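Local coordinates for beta-fructofuranosidase (Arthrobacter, PDB 3WPU), which is an enzyme of the levansucrase/invertase family, whose members share a five-bladed beta-propeller fold, at residues F157-W163 against T180-R186; Y382-N386 against P464-A468; G92-S98 against G117-A123. All coordinates share one frame; numbering follows the deposited sequence.

Contact 1. Residues F157-W163 against T180-R186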
loop_
_atom_site.group_PDB
_atom_site.type_symbol
_atom_site.label_atom_id
_atom_site.label_comp_id
_atom_site.label_asym_id
_atom_site.label_seq_id
_atom_site.Cartn_x
_atom_site.Cartn_y
_atom_site.Cartn_z
ATOM N N PHE A 157 16.489 -5.558 -22.013
ATOM C CA PHE A 157 15.088 -5.499 -21.672
ATOM C C PHE A 157 14.255 -4.754 -22.716
ATOM O O PHE A 157 14.714 -3.779 -23.345
ATOM C CB PHE A 157 14.867 -4.886 -20.287
ATOM C CG PHE A 157 15.734 -3.696 -19.980
ATOM C CD1 PHE A 157 15.432 -2.444 -20.509
ATOM C CD2 PHE A 157 16.841 -3.811 -19.131
ATOM C CE1 PHE A 157 16.204 -1.335 -20.203
ATOM C CE2 PHE A 157 17.620 -2.697 -18.834
ATOM C CZ PHE A 157 17.301 -1.465 -19.380
ATOM N N SER A 158 13.040 -5.222 -22.888
ATOM C CA SER A 158 12.078 -4.586 -23.803
ATOM C C SER A 158 11.280 -3.479 -23.108
ATOM O O SER A 158 10.800 -2.545 -23.752
ATOM C CB SER A 158 11.121 -5.614 -24.350
ATOM O OG SER A 158 10.455 -6.338 -23.325
ATOM N N HIS A 159 11.125 -3.610 -21.794
ATOM C CA HIS A 159 10.364 -2.657 -20.972
ATOM C C HIS A 159 11.125 -2.505 -19.680
ATOM O O HIS A 159 11.827 -3.424 -19.270
ATOM C CB HIS A 159 8.962 -3.166 -20.661
ATOM C CG HIS A 159 8.141 -3.457 -21.874
ATOM N ND1 HIS A 159 8.345 -4.568 -22.669
ATOM C CD2 HIS A 159 7.102 -2.785 -22.421
ATOM C CE1 HIS A 159 7.479 -4.551 -23.668
ATOM N NE2 HIS A 159 6.707 -3.487 -23.532
ATOM N N GLN A 160 10.994 -1.350 -19.048
ATOM C CA GLN A 160 11.716 -1.117 -17.807
ATOM C C GLN A 160 10.872 -0.105 -17.034
ATOM O O GLN A 160 10.672 1.022 -17.479
ATOM C CB GLN A 160 13.134 -0.640 -18.110
ATOM C CG GLN A 160 14.190 -0.982 -17.049
ATOM C CD GLN A 160 14.136 -0.097 -15.824
ATOM O OE1 GLN A 160 14.638 1.013 -15.834
ATOM N NE2 GLN A 160 13.533 -0.606 -14.739
ATOM N N THR A 161 10.357 -0.537 -15.890
ATOM C CA THR A 161 9.394 0.260 -15.132
ATOM C C THR A 161 9.841 0.479 -13.720
ATOM O O THR A 161 10.724 -0.203 -13.222
ATOM C CB THR A 161 8.036 -0.419 -15.033
ATOM O OG1 THR A 161 8.136 -1.669 -14.335
ATOM C CG2 THR A 161 7.490 -0.683 -16.385
ATOM N N GLN A 162 9.191 1.454 -13.103
ATOM C CA GLN A 162 9.243 1.680 -11.675
ATOM C C GLN A 162 7.865 1.362 -11.127
ATOM O O GLN A 162 6.848 1.873 -11.606
ATOM C CB GLN A 162 9.654 3.100 -11.320
ATOM C CG GLN A 162 11.009 3.505 -11.866
ATOM C CD GLN A 162 10.933 4.636 -12.867
ATOM O OE1 GLN A 162 10.121 5.530 -12.725
ATOM N NE2 GLN A 162 11.827 4.630 -13.850
ATOM N N TRP A 163 7.846 0.435 -10.183
ATOM C CA TRP A 163 6.633 0.029 -9.480
ATOM C C TRP A 163 6.696 0.508 -8.004
ATOM O O TRP A 163 7.669 1.170 -7.628
ATOM C CB TRP A 163 6.453 -1.481 -9.663
ATOM C CG TRP A 163 5.875 -1.909 -11.009
ATOM C CD1 TRP A 163 5.535 -1.115 -12.067
ATOM C CD2 TRP A 163 5.600 -3.248 -11.398
ATOM N NE1 TRP A 163 5.029 -1.895 -13.097
ATOM C CE2 TRP A 163 5.058 -3.210 -12.709
ATOM C CE3 TRP A 163 5.713 -4.477 -10.756
ATOM C CZ2 TRP A 163 4.671 -4.378 -13.390
ATOM C CZ3 TRP A 163 5.309 -5.647 -11.435
ATOM C CH2 TRP A 163 4.790 -5.577 -12.736
ATOM N N THR A 180 10.207 -0.559 -6.521
ATOM C CA THR A 180 10.375 -1.802 -7.228
ATOM C C THR A 180 10.847 -1.479 -8.628
ATOM O O THR A 180 10.131 -0.841 -9.412
ATOM C CB THR A 180 9.088 -2.637 -7.268
ATOM O OG1 THR A 180 8.464 -2.686 -5.969
ATOM C CG2 THR A 180 9.368 -4.062 -7.777
ATOM N N ASP A 181 12.047 -1.936 -8.953
ATOM C CA ASP A 181 12.705 -1.600 -10.203
ATOM C C ASP A 181 12.600 -2.844 -11.070
ATOM O O ASP A 181 13.093 -3.890 -10.679
ATOM C CB ASP A 181 14.161 -1.203 -9.923
ATOM C CG ASP A 181 14.812 -0.435 -11.093
ATOM O OD1 ASP A 181 14.111 -0.060 -12.075
ATOM O OD2 ASP A 181 16.037 -0.186 -11.050
ATOM N N VAL A 182 11.907 -2.756 -12.212
ATOM C CA VAL A 182 11.522 -3.957 -12.943
ATOM C C VAL A 182 11.982 -3.939 -14.399
ATOM O O VAL A 182 11.829 -2.933 -15.125
ATOM C CB VAL A 182 9.991 -4.183 -12.918
ATOM C CG1 VAL A 182 9.632 -5.585 -13.385
ATOM C CG2 VAL A 182 9.436 -3.964 -11.520
ATOM N N ALA A 183 12.540 -5.056 -14.840
ATOM C CA ALA A 183 12.933 -5.235 -16.246
ATOM C C ALA A 183 12.162 -6.403 -16.851
ATOM O O ALA A 183 12.016 -7.456 -16.239
ATOM C CB ALA A 183 14.429 -5.469 -16.379
ATOM N N PHE A 184 11.642 -6.193 -18.061
ATOM C CA PHE A 184 10.912 -7.203 -18.789
ATOM C C PHE A 184 11.682 -7.540 -20.052
ATOM O O PHE A 184 12.332 -6.660 -20.637
ATOM C CB PHE A 184 9.532 -6.717 -19.225
ATOM C CG PHE A 184 8.629 -6.291 -18.087
ATOM C CD1 PHE A 184 7.593 -7.111 -17.658
ATOM C CD2 PHE A 184 8.809 -5.057 -17.456
ATOM C CE1 PHE A 184 6.758 -6.706 -16.627
ATOM C CE2 PHE A 184 7.950 -4.637 -16.442
ATOM C CZ PHE A 184 6.947 -5.480 -16.015
ATOM N N TYR A 185 11.548 -8.793 -20.484
ATOM C CA TYR A 185 12.286 -9.306 -21.651
ATOM C C TYR A 185 11.313 -10.023 -22.560
ATOM O O TYR A 185 11.132 -11.234 -22.468
ATOM C CB TYR A 185 13.426 -10.206 -21.185
ATOM C CG TYR A 185 14.381 -9.492 -20.276
ATOM C CD1 TYR A 185 15.560 -8.914 -20.764
ATOM C CD2 TYR A 185 14.109 -9.362 -18.918
ATOM C CE1 TYR A 185 16.438 -8.240 -19.923
ATOM C CE2 TYR A 185 14.983 -8.692 -18.078
ATOM C CZ TYR A 185 16.132 -8.111 -18.587
ATOM O OH TYR A 185 17.009 -7.457 -17.746
ATOM N N ARG A 186 10.652 -9.242 -23.417
ATOM C CA ARG A 186 9.519 -9.732 -24.197
ATOM C C ARG A 186 9.787 -9.653 -25.694
ATOM O O ARG A 186 10.456 -8.733 -26.161
ATOM C CB ARG A 186 8.258 -8.938 -23.849
ATOM C CG ARG A 186 7.627 -9.381 -22.522
ATOM C CD ARG A 186 7.052 -8.247 -21.697
ATOM N NE ARG A 186 5.665 -7.909 -21.991
ATOM C CZ ARG A 186 4.640 -7.951 -21.126
ATOM N NH1 ARG A 186 4.767 -8.369 -19.875
ATOM N NH2 ARG A 186 3.450 -7.587 -21.541
#

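Contact 2. Residues Y382-N386 against P464-A468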
loop_
_atom_site.group_PDB
_atom_site.type_symbol
_atom_site.label_atom_id
_atom_site.label_comp_id
_atom_site.label_asym_id
_atom_site.label_seq_id
_atom_site.Cartn_x
_atom_site.Cartn_y
_atom_site.Cartn_z
ATOM N N TYR A 382 -0.526 -14.097 13.657
ATOM C CA TYR A 382 -1.490 -13.059 13.339
ATOM C C TYR A 382 -2.934 -13.575 13.320
ATOM O O TYR A 382 -3.210 -14.670 12.817
ATOM C CB TYR A 382 -1.175 -12.467 11.971
ATOM C CG TYR A 382 -0.096 -11.404 11.953
ATOM C CD1 TYR A 382 1.205 -11.690 11.517
ATOM C CD2 TYR A 382 -0.377 -10.095 12.367
ATOM C CE1 TYR A 382 2.202 -10.714 11.519
ATOM C CE2 TYR A 382 0.610 -9.116 12.345
ATOM C CZ TYR A 382 1.895 -9.429 11.913
ATOM O OH TYR A 382 2.830 -8.411 11.912
ATOM N N GLN A 383 -3.817 -12.758 13.881
ATOM C CA GLN A 383 -5.244 -12.989 13.858
ATOM C C GLN A 383 -5.814 -12.173 12.703
ATOM O O GLN A 383 -5.803 -10.945 12.781
ATOM C CB GLN A 383 -5.852 -12.474 15.150
ATOM C CG GLN A 383 -7.361 -12.501 15.210
ATOM C CD GLN A 383 -7.886 -13.908 15.010
ATOM O OE1 GLN A 383 -7.584 -14.813 15.804
ATOM N NE2 GLN A 383 -8.594 -14.131 13.919
ATOM N N PRO A 384 -6.327 -12.839 11.665
ATOM C CA PRO A 384 -7.031 -12.044 10.646
ATOM C C PRO A 384 -8.219 -11.298 11.221
ATOM O O PRO A 384 -8.941 -11.825 12.076
ATOM C CB PRO A 384 -7.487 -13.107 9.650
ATOM C CG PRO A 384 -6.530 -14.233 9.801
ATOM C CD PRO A 384 -6.314 -14.263 11.304
ATOM N N LEU A 385 -8.418 -10.060 10.786
ATOM C CA LEU A 385 -9.399 -9.173 11.419
ATOM C C LEU A 385 -10.836 -9.567 11.112
ATOM O O LEU A 385 -11.103 -10.280 10.116
ATOM C CB LEU A 385 -9.183 -7.714 10.981
ATOM C CG LEU A 385 -7.832 -7.100 11.331
ATOM C CD1 LEU A 385 -7.635 -5.822 10.539
ATOM C CD2 LEU A 385 -7.698 -6.873 12.831
ATOM N N ASN A 386 -11.749 -9.129 11.978
ATOM C CA ASN A 386 -13.202 -9.233 11.743
ATOM C C ASN A 386 -13.700 -10.677 11.575
ATOM O O ASN A 386 -13.984 -11.152 10.474
ATOM C CB ASN A 386 -13.592 -8.301 10.576
ATOM C CG ASN A 386 -13.271 -6.856 10.893
ATOM O OD1 ASN A 386 -12.555 -6.143 10.144
ATOM N ND2 ASN A 386 -13.743 -6.427 12.005
ATOM N N PRO A 464 -9.236 -5.385 19.698
ATOM C CA PRO A 464 -8.218 -5.084 18.686
ATOM C C PRO A 464 -8.398 -5.794 17.352
ATOM O O PRO A 464 -7.798 -5.359 16.352
ATOM C CB PRO A 464 -6.913 -5.563 19.343
ATOM C CG PRO A 464 -7.200 -5.577 20.787
ATOM C CD PRO A 464 -8.629 -5.972 20.911
ATOM N N THR A 465 -9.198 -6.860 17.331
ATOM C CA THR A 465 -9.413 -7.659 16.128
ATOM C C THR A 465 -10.526 -7.110 15.252
ATOM O O THR A 465 -10.783 -7.687 14.211
ATOM C CB THR A 465 -9.739 -9.142 16.437
ATOM O OG1 THR A 465 -11.077 -9.279 16.937
ATOM C CG2 THR A 465 -8.740 -9.728 17.441
ATOM N N LYS A 466 -11.210 -6.053 15.703
ATOM C CA LYS A 466 -12.375 -5.505 14.999
ATOM C C LYS A 466 -12.046 -4.138 14.387
ATOM O O LYS A 466 -11.372 -3.312 15.007
ATOM C CB LYS A 466 -13.529 -5.367 15.990
ATOM C CG LYS A 466 -14.883 -5.068 15.375
ATOM C CD LYS A 466 -15.997 -5.397 16.377
ATOM C CE LYS A 466 -17.297 -4.710 16.012
ATOM N NZ LYS A 466 -17.887 -5.311 14.787
ATOM N N THR A 467 -12.588 -3.873 13.198
ATOM C CA THR A 467 -12.523 -2.563 12.595
ATOM C C THR A 467 -13.919 -2.190 12.106
ATOM O O THR A 467 -14.769 -3.067 11.935
ATOM C CB THR A 467 -11.559 -2.510 11.375
ATOM O OG1 THR A 467 -12.083 -3.292 10.282
ATOM C CG2 THR A 467 -10.206 -3.016 11.730
ATOM N N ALA A 468 -14.139 -0.896 11.886
ATOM C CA ALA A 468 -15.425 -0.403 11.401
ATOM C C ALA A 468 -15.230 0.870 10.631
ATOM O O ALA A 468 -14.590 1.816 11.098
ATOM C CB ALA A 468 -16.396 -0.154 12.551
#

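Contact 3. Residues G92-S98 against G117-A123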
loop_
_atom_site.group_PDB
_atom_site.type_symbol
_atom_site.label_atom_id
_atom_site.label_comp_id
_atom_site.label_asym_id
_atom_site.label_seq_id
_atom_site.Cartn_x
_atom_site.Cartn_y
_atom_site.Cartn_z
ATOM N N GLY A 92 6.658 23.749 3.962
ATOM C CA GLY A 92 5.340 24.239 3.639
ATOM C C GLY A 92 4.613 23.481 2.560
ATOM O O GLY A 92 3.525 23.886 2.171
ATOM N N TRP A 93 5.186 22.378 2.085
ATOM C CA TRP A 93 4.585 21.622 0.967
ATOM C C TRP A 93 4.383 20.146 1.305
ATOM O O TRP A 93 5.341 19.455 1.683
ATOM C CB TRP A 93 5.480 21.689 -0.264
ATOM C CG TRP A 93 5.688 23.052 -0.789
ATOM C CD1 TRP A 93 6.733 23.879 -0.517
ATOM C CD2 TRP A 93 4.844 23.750 -1.710
ATOM N NE1 TRP A 93 6.591 25.058 -1.195
ATOM C CE2 TRP A 93 5.435 25.007 -1.938
ATOM C CE3 TRP A 93 3.633 23.454 -2.337
ATOM C CZ2 TRP A 93 4.869 25.952 -2.784
ATOM C CZ3 TRP A 93 3.073 24.399 -3.182
ATOM C CH2 TRP A 93 3.687 25.624 -3.403
ATOM N N GLU A 94 3.151 19.663 1.151
ATOM C CA GLU A 94 2.879 18.214 1.211
ATOM C C GLU A 94 3.393 17.661 -0.126
ATOM O O GLU A 94 3.202 18.302 -1.162
ATOM C CB GLU A 94 1.396 17.905 1.379
ATOM C CG GLU A 94 0.848 18.300 2.730
ATOM C CD GLU A 94 -0.598 17.940 2.949
ATOM O OE1 GLU A 94 -1.352 17.690 1.972
ATOM O OE2 GLU A 94 -1.007 17.941 4.130
ATOM N N ILE A 95 4.026 16.484 -0.082
ATOM C CA ILE A 95 4.659 15.847 -1.226
ATOM C C ILE A 95 4.245 14.374 -1.237
ATOM O O ILE A 95 4.349 13.677 -0.223
ATOM C CB ILE A 95 6.205 15.924 -1.147
ATOM C CG1 ILE A 95 6.688 17.370 -1.251
ATOM C CG2 ILE A 95 6.842 15.051 -2.234
ATOM C CD1 ILE A 95 8.105 17.566 -0.776
ATOM N N ILE A 96 3.757 13.918 -2.386
ATOM C CA ILE A 96 3.435 12.498 -2.587
ATOM C C ILE A 96 4.131 11.965 -3.826
ATOM O O ILE A 96 4.484 12.729 -4.751
ATOM C CB ILE A 96 1.930 12.243 -2.671
ATOM C CG1 ILE A 96 1.339 13.002 -3.860
ATOM C CG2 ILE A 96 1.269 12.596 -1.336
ATOM C CD1 ILE A 96 -0.136 12.742 -4.117
ATOM N N PHE A 97 4.328 10.654 -3.814
ATOM C CA PHE A 97 4.861 9.902 -4.951
ATOM C C PHE A 97 3.781 9.004 -5.484
ATOM O O PHE A 97 3.015 8.426 -4.701
ATOM C CB PHE A 97 6.051 9.050 -4.508
ATOM C CG PHE A 97 7.271 9.850 -4.172
ATOM C CD1 PHE A 97 8.149 10.246 -5.165
ATOM C CD2 PHE A 97 7.545 10.189 -2.866
ATOM C CE1 PHE A 97 9.287 10.973 -4.868
ATOM C CE2 PHE A 97 8.687 10.912 -2.559
ATOM C CZ PHE A 97 9.552 11.303 -3.553
ATOM N N SER A 98 3.704 8.888 -6.814
ATOM C CA SER A 98 2.706 8.064 -7.462
ATOM C C SER A 98 3.267 7.304 -8.655
ATOM O O SER A 98 4.154 7.803 -9.360
ATOM C CB SER A 98 1.560 8.916 -8.019
ATOM O OG SER A 98 0.904 9.715 -7.046
ATOM N N GLY A 117 6.239 9.313 -10.460
ATOM C CA GLY A 117 6.118 10.757 -10.528
ATOM C C GLY A 117 5.850 11.315 -9.143
ATOM O O GLY A 117 5.776 10.564 -8.168
ATOM N N TYR A 118 5.732 12.631 -9.028
ATOM C CA TYR A 118 5.392 13.231 -7.746
ATOM C C TYR A 118 4.434 14.387 -7.883
ATOM O O TYR A 118 4.321 14.989 -8.951
ATOM C CB TYR A 118 6.647 13.638 -6.973
ATOM C CG TYR A 118 7.423 14.814 -7.557
ATOM C CD1 TYR A 118 7.322 16.075 -6.980
ATOM C CD2 TYR A 118 8.269 14.662 -8.643
ATOM C CE1 TYR A 118 8.019 17.152 -7.482
ATOM C CE2 TYR A 118 8.980 15.754 -9.157
ATOM C CZ TYR A 118 8.854 16.988 -8.541
ATOM O OH TYR A 118 9.533 18.109 -8.982
ATOM N N PHE A 119 3.701 14.655 -6.804
ATOM C CA PHE A 119 2.771 15.779 -6.744
ATOM C C PHE A 119 3.087 16.555 -5.477
ATOM O O PHE A 119 3.674 16.007 -4.534
ATOM C CB PHE A 119 1.315 15.315 -6.688
ATOM C CG PHE A 119 0.792 14.619 -7.931
ATOM C CD1 PHE A 119 0.037 15.329 -8.852
ATOM C CD2 PHE A 119 0.990 13.266 -8.139
ATOM C CE1 PHE A 119 -0.497 14.699 -9.970
ATOM C CE2 PHE A 119 0.458 12.625 -9.252
ATOM C CZ PHE A 119 -0.271 13.359 -10.179
ATOM N N TYR A 120 2.693 17.825 -5.443
ATOM C CA TYR A 120 2.825 18.643 -4.243
ATOM C C TYR A 120 1.681 19.639 -4.114
ATOM O O TYR A 120 0.991 19.975 -5.112
ATOM C CB TYR A 120 4.176 19.342 -4.217
ATOM C CG TYR A 120 4.446 20.236 -5.399
ATOM C CD1 TYR A 120 4.086 21.575 -5.374
ATOM C CD2 TYR A 120 5.105 19.742 -6.529
ATOM C CE1 TYR A 120 4.353 22.401 -6.456
ATOM C CE2 TYR A 120 5.357 20.556 -7.615
ATOM C CZ TYR A 120 4.999 21.873 -7.567
ATOM O OH TYR A 120 5.279 22.676 -8.664
ATOM N N ARG A 121 1.435 20.071 -2.886
ATOM C CA ARG A 121 0.413 21.080 -2.616
ATOM C C ARG A 121 0.744 21.760 -1.302
ATOM O O ARG A 121 1.480 21.203 -0.489
ATOM C CB ARG A 121 -0.990 20.467 -2.581
ATOM C CG ARG A 121 -1.272 19.607 -1.363
ATOM C CD ARG A 121 -2.646 18.951 -1.416
ATOM N NE ARG A 121 -2.855 18.117 -0.227
ATOM C CZ ARG A 121 -3.962 17.434 0.033
ATOM N NH1 ARG A 121 -4.996 17.463 -0.795
ATOM N NH2 ARG A 121 -4.019 16.686 1.116
ATOM N N PRO A 122 0.194 22.955 -1.082
ATOM C CA PRO A 122 0.455 23.651 0.178
ATOM C C PRO A 122 -0.002 22.842 1.401
ATOM O O PRO A 122 -1.088 22.254 1.416
ATOM C CB PRO A 122 -0.379 24.927 0.049
ATOM C CG PRO A 122 -0.524 25.131 -1.427
ATOM C CD PRO A 122 -0.683 23.736 -1.964
ATOM N N ALA A 123 0.841 22.823 2.419
ATOM C CA ALA A 123 0.523 22.196 3.681
ATOM C C ALA A 123 -0.500 23.024 4.488
ATOM O O ALA A 123 -0.650 24.235 4.286
ATOM C CB ALA A 123 1.802 22.004 4.495
#

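Contact 1. Residues F157-W163 against T180-R186
A beta hairpin, strands 159-169 and 174-184, brings His159 opposite Phe184, Thr161 opposite Val182 and Trp163 opposite Thr180 as antiparallel hydrogen-bonded pairs. At the open end the register slips: Ser158 and His159 both face Phe184, a classic beta bulge. Ser158 N donates to Phe184 O at 2.8 Å, whereas the bond from His159 N is long and weak. Ser158 OG, swung between its own backbone N and carbonyl carbon (chi1 55°), accepts Arg186 N at 2.9 Å and is hydrogen-bonded to His159 ND1 at 2.8 Å.

On the face carrying His159, Thr161 and Trp163, the Phe184 ring presents its edge to the Trp163 face in an offset T-shaped pair with planes 69° apart; Phe184 CZ reaches Trp163 CZ2 at 3.6 Å. Thr161 OG1 lies above that same indole near its rim, and Val182 CG2 packs 3.8 Å from Trp163 CE3.

On the face of Gln160 and Asp181 the contact is mainly polar. Gln160 bends at chi2 (-77°), turning NE2 back across the hairpin to give one bond to Asp181 OD1 (2.8 Å) and one to Val182 O (2.9 Å), both approached from above their planes. Val182 O thus takes two donors, since Thr161 N also binds it; Thr148 holds Gln160 OE1. Farther out, Phe157 CB sits over the Tyr185 ring in a CH-pi contact, 4.0 Å from its centroid, while Tyr185 OH bonds Asp154 O.

Strands 197-210 and 213-226 continue from this hairpin as consecutive antiparallel neighbours, completing the four-stranded meander characteristic of a beta-propeller blade.

Contact 2. Residues Y382-N386 against P464-A468
Leu385 and Asn386 meet Thr465 where two antiparallel sheets of the propeller approach each other: strand 383-384 belongs to the sheet built on 340-345, 348-355 and 369-375, and strand 467-469 is an outermost strand of the sheet that starts at 423-425. No beta bridge joins them, so the two segments meet through a single backbone bond and a few side chains.

Pro464 comes first, its carbonyl O lying 3.8 Å from Leu385 CD2 and also accepting Tyr350 OH. At Thr465 the backbone turns its carbonyl toward the other segment, and Asn386 N donates to Thr465 O at 2.8 Å with an N-H...O angle of 170°, nearly along the C=O axis. Leu385 packs on the same oxygen: with CG beside its own backbone N (chi1 -61°), it brings CD2 to 3.5 Å from Thr465 O, so the oxygen takes one N-H and is packed against a methyl. The methyl of Thr465 goes to Gln383, where Thr465 CG2 touches Gln383 CG at 3.8 Å. That glutamine is itself folded back, its NE2 giving a straight bond to Pro384 O on an in-plane lone pair, while Thr465 OG1 is taken up by Asp463.

Lys466 plays a marginal part: it directs its CB away from the other segment, while its backbone runs past that of Asn386, Lys466 CA lying 5.0 Å from Asn386 CA. Next, the side chain of Thr467 crosses both Leu385 and Asn386 at about right angles. On its apolar branch, Thr467 CG2 meets Leu385 CD1 at 4.0 Å.

Contact 3. Residues G92-S98 against G117-A123
The antiparallel strands 93-102 and 115-122 are joined by backbone bonds that pair Glu94 with Arg121, Ile96 with Phe119 and Ser98 with Gly117. Each of these three pairs is bonded in both directions, as in Phe119 N to Ile96 O at 2.9 Å. One further bond runs past the end of the second strand, from Ala123 N to Gly92 O. Gly92 has a positive phi (92°), where a side chain would press on the preceding carbonyl.

Charge is concentrated on Glu94 and Arg121. A single carboxylate oxygen, Glu94 OE1, takes two guanidinium nitrogens side-on, Arg121 NE at 2.7 Å and Arg121 NH2 at 3.0 Å, both with the oxygen in the guanidinium plane. Arg121 starts from between its backbone N and carbonyl carbon (chi1 72°), then runs extended to NE. Outside partners finish this buried pair: Asp483 adds a second salt bridge to NH2, Gly134 O takes NH1, and Ala486 N binds Glu94 OE2. Two N-H groups on one oxygen, with Ala486 N on the other, would be expected to favour the charged carboxylate.

Aromatic contact lies on the other face, where the edge of the Tyr120 ring points to the Trp93 face in an offset T-shaped pair with planes at 87°. Tyr120 CD1 comes to 3.6 Å from Trp93 CE3, and Pro122 CD lies 4.0 Å from Trp93 CZ3.

Apolar packing continues alongside the ion pair, where Ile96 CG1 rests 3.7 Å from Phe119 CB. The Ser98 hydroxyl, hydrogen-bonded to Thr77 OG1, lies at the Phe119 ring edge. Strands 72-81 and 137-141 flank this pair, giving the up-and-down four-stranded meander of a propeller blade.

Contacts 1 and 3 belong to one curled sheet, in which strand 72-81 pairs with both 93-102 and 159-169; their centres are about 26 Å apart and their nearest atoms about 6 Å, so they do not touch. Contact 2 is remote, its centre about 37 Å from that of contact 1 and about 32 Å from that of contact 3, on the opposite side of the chain's centre from both. In sequence they follow one another as 3, 1, 2. A glycerol, probably from the crystallisation liquor, sits about 4 Å from the Trp163 side chain in contact 1, though this alone does not define a site.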